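Side-chain contact in transcriptional regulator, Crp/Fnr family (PDB 3DV8), which probably regulates transcription by binding DNA through a Crp-like helix-turn-helix domain in response to a signal sensed by its cyclic nucleotide-binding domain: residues A[139-142]-A[143-147]. Sequence-based numbering, arbitrary orientation. Where two conformers were deposited one is given.
Sequences LIEQ and IMWKS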
loop_
_atom_site.group_PDB
_atom_site.type_symbol
_atom_site.label_atom_id
_atom_site.label_comp_id
_atom_site.label_asym_id
_atom_site.label_seq_id
_atom_site.Cartn_x
_atom_site.Cartn_y
_atom_site.Cartn_z
ATOM N N LEU A 139 1.412 -7.634 1.037
ATOM C CA LEU A 139 0.506 -8.106 -0.002
ATOM C C LEU A 139 1.074 -7.880 -1.411
ATOM O O LEU A 139 0.990 -8.797 -2.225
ATOM C CB LEU A 139 -0.889 -7.487 0.139
ATOM C CG LEU A 139 -1.991 -7.997 -0.802
ATOM C CD1 LEU A 139 -2.145 -9.496 -0.748
ATOM C CD2 LEU A 139 -3.287 -7.340 -0.462
ATOM N N ILE A 140 1.646 -6.700 -1.705
ATOM C CA ILE A 140 2.271 -6.466 -3.035
ATOM C C ILE A 140 3.403 -7.474 -3.255
ATOM O O ILE A 140 3.456 -8.107 -4.306
ATOM C CB ILE A 140 2.800 -5.013 -3.274
ATOM C CG1 ILE A 140 1.636 -4.027 -3.412
ATOM C CG2 ILE A 140 3.655 -4.927 -4.554
ATOM C CD1 ILE A 140 2.020 -2.669 -4.093
ATOM N N GLU A 141 4.264 -7.629 -2.241
ATOM C CA GLU A 141 5.371 -8.602 -2.263
ATOM C C GLU A 141 4.884 -10.042 -2.505
ATOM O O GLU A 141 5.523 -10.771 -3.280
ATOM C CB GLU A 141 6.222 -8.509 -0.977
ATOM C CG GLU A 141 7.054 -7.197 -0.887
ATOM C CD GLU A 141 7.691 -6.911 0.489
ATOM O OE1 GLU A 141 7.541 -7.715 1.437
ATOM O OE2 GLU A 141 8.352 -5.850 0.619
ATOM N N GLN A 142 3.742 -10.407 -1.890
ATOM C CA GLN A 142 3.158 -11.749 -2.041
ATOM C C GLN A 142 2.600 -11.907 -3.465
ATOM O O GLN A 142 2.921 -12.874 -4.151
ATOM C CB GLN A 142 2.059 -12.046 -0.992
ATOM C CG GLN A 142 1.819 -13.555 -0.789
ATOM C CD GLN A 142 0.498 -13.936 -0.083
ATOM O OE1 GLN A 142 -0.597 -13.542 -0.500
ATOM N NE2 GLN A 142 0.608 -14.769 0.947
ATOM N N ILE A 143 1.780 -10.947 -3.910
ATOM C CA ILE A 143 1.165 -10.949 -5.263
ATOM C C ILE A 143 2.184 -11.037 -6.408
ATOM O O ILE A 143 2.005 -11.812 -7.350
ATOM C CB ILE A 143 0.316 -9.667 -5.503
ATOM C CG1 ILE A 143 -0.951 -9.669 -4.651
ATOM C CG2 ILE A 143 -0.116 -9.543 -6.952
ATOM C CD1 ILE A 143 -1.590 -8.296 -4.569
HETATM N N MSE A 144 3.245 -10.239 -6.313
HETATM C CA MSE A 144 4.273 -10.153 -7.359
HETATM C C MSE A 144 5.247 -11.320 -7.395
HETATM O O MSE A 144 5.443 -11.937 -8.448
HETATM C CB MSE A 144 5.078 -8.854 -7.195
HETATM C CG MSE A 144 4.289 -7.569 -7.363
HETATM SE SE MSE A 144 3.795 -7.188 -9.181
HETATM C CE MSE A 144 2.378 -8.436 -9.525
ATOM N N TRP A 145 5.833 -11.619 -6.238
ATOM C CA TRP A 145 6.912 -12.601 -6.149
ATOM C C TRP A 145 6.473 -14.061 -5.930
ATOM O O TRP A 145 7.213 -14.968 -6.319
ATOM C CB TRP A 145 7.965 -12.164 -5.102
ATOM C CG TRP A 145 8.379 -10.664 -5.144
ATOM C CD1 TRP A 145 8.564 -9.842 -4.055
ATOM C CD2 TRP A 145 8.572 -9.823 -6.309
ATOM N NE1 TRP A 145 8.905 -8.566 -4.464
ATOM C CE2 TRP A 145 8.911 -8.520 -5.835
ATOM C CE3 TRP A 145 8.507 -10.041 -7.704
ATOM C CZ2 TRP A 145 9.190 -7.443 -6.705
ATOM C CZ3 TRP A 145 8.783 -8.962 -8.576
ATOM C CH2 TRP A 145 9.118 -7.683 -8.063
ATOM N N LYS A 146 5.296 -14.302 -5.348
ATOM C CA LYS A 146 4.816 -15.675 -5.099
ATOM C C LYS A 146 3.673 -16.122 -6.024
ATOM O O LYS A 146 2.666 -15.437 -6.152
ATOM C CB LYS A 146 4.493 -15.856 -3.609
ATOM C CG LYS A 146 5.794 -15.856 -2.753
ATOM C CD LYS A 146 5.569 -16.101 -1.259
ATOM C CE LYS A 146 6.888 -16.412 -0.524
ATOM N NZ LYS A 146 7.499 -17.736 -0.926
ATOM N N SER A 147 3.864 -17.273 -6.682
ATOM C CA SER A 147 2.859 -17.893 -7.572
ATOM C C SER A 147 1.604 -18.351 -6.806
ATOM O O SER A 147 1.645 -18.537 -5.588
ATOM C CB SER A 147 3.476 -19.063 -8.343
ATOM O OG SER A 147 4.141 -19.940 -7.459
#
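Ile143 sits one turn after Leu139 near the end of the long helix 119-145, and its side chain runs back over that earlier turn. CB rests against the carbonyl oxygens of Leu139 and Ile140. With CG1 beside the backbone N (chi1 -70°), the chain stays close to the Leu139 carbonyl, and CD1 then meets Leu139 CG at 3.8 Å, while the CD1 methyl of Leu139 flanks both CG1 and CD1 of Ile143. Beyond this pair, strand 66-72 continues the apolar patch, Leu69 against Leu139 and Ile67 against Ile143. One residue on, Ile140 and selenomethionine Met144 lie alongside each other, Ile140 CG2 3.9 Å from Met144 CG; both also pack on the second subunit. Trp145 brings CD1 back to Glu141, 4.1 Å from its CB, and Met144 CB lies on one face of the indole, offset toward its rim.

The backbone bonds lose straightness toward the end: the N-H...O angle is 174° for Ile143 N to Leu139 O but 147° for Lys146 N to Gln142 O. Lys146 then leaves helical geometry, its NZ bonded to Gln218 O, while in one of its two conformers Gln142 OE1 is hydrogen-bonded to Arg151 NE of helix 148-163. This is the C-terminal end of the long dimerisation helix of Crp/Fnr regulators, at the hinge to the DNA-binding domain.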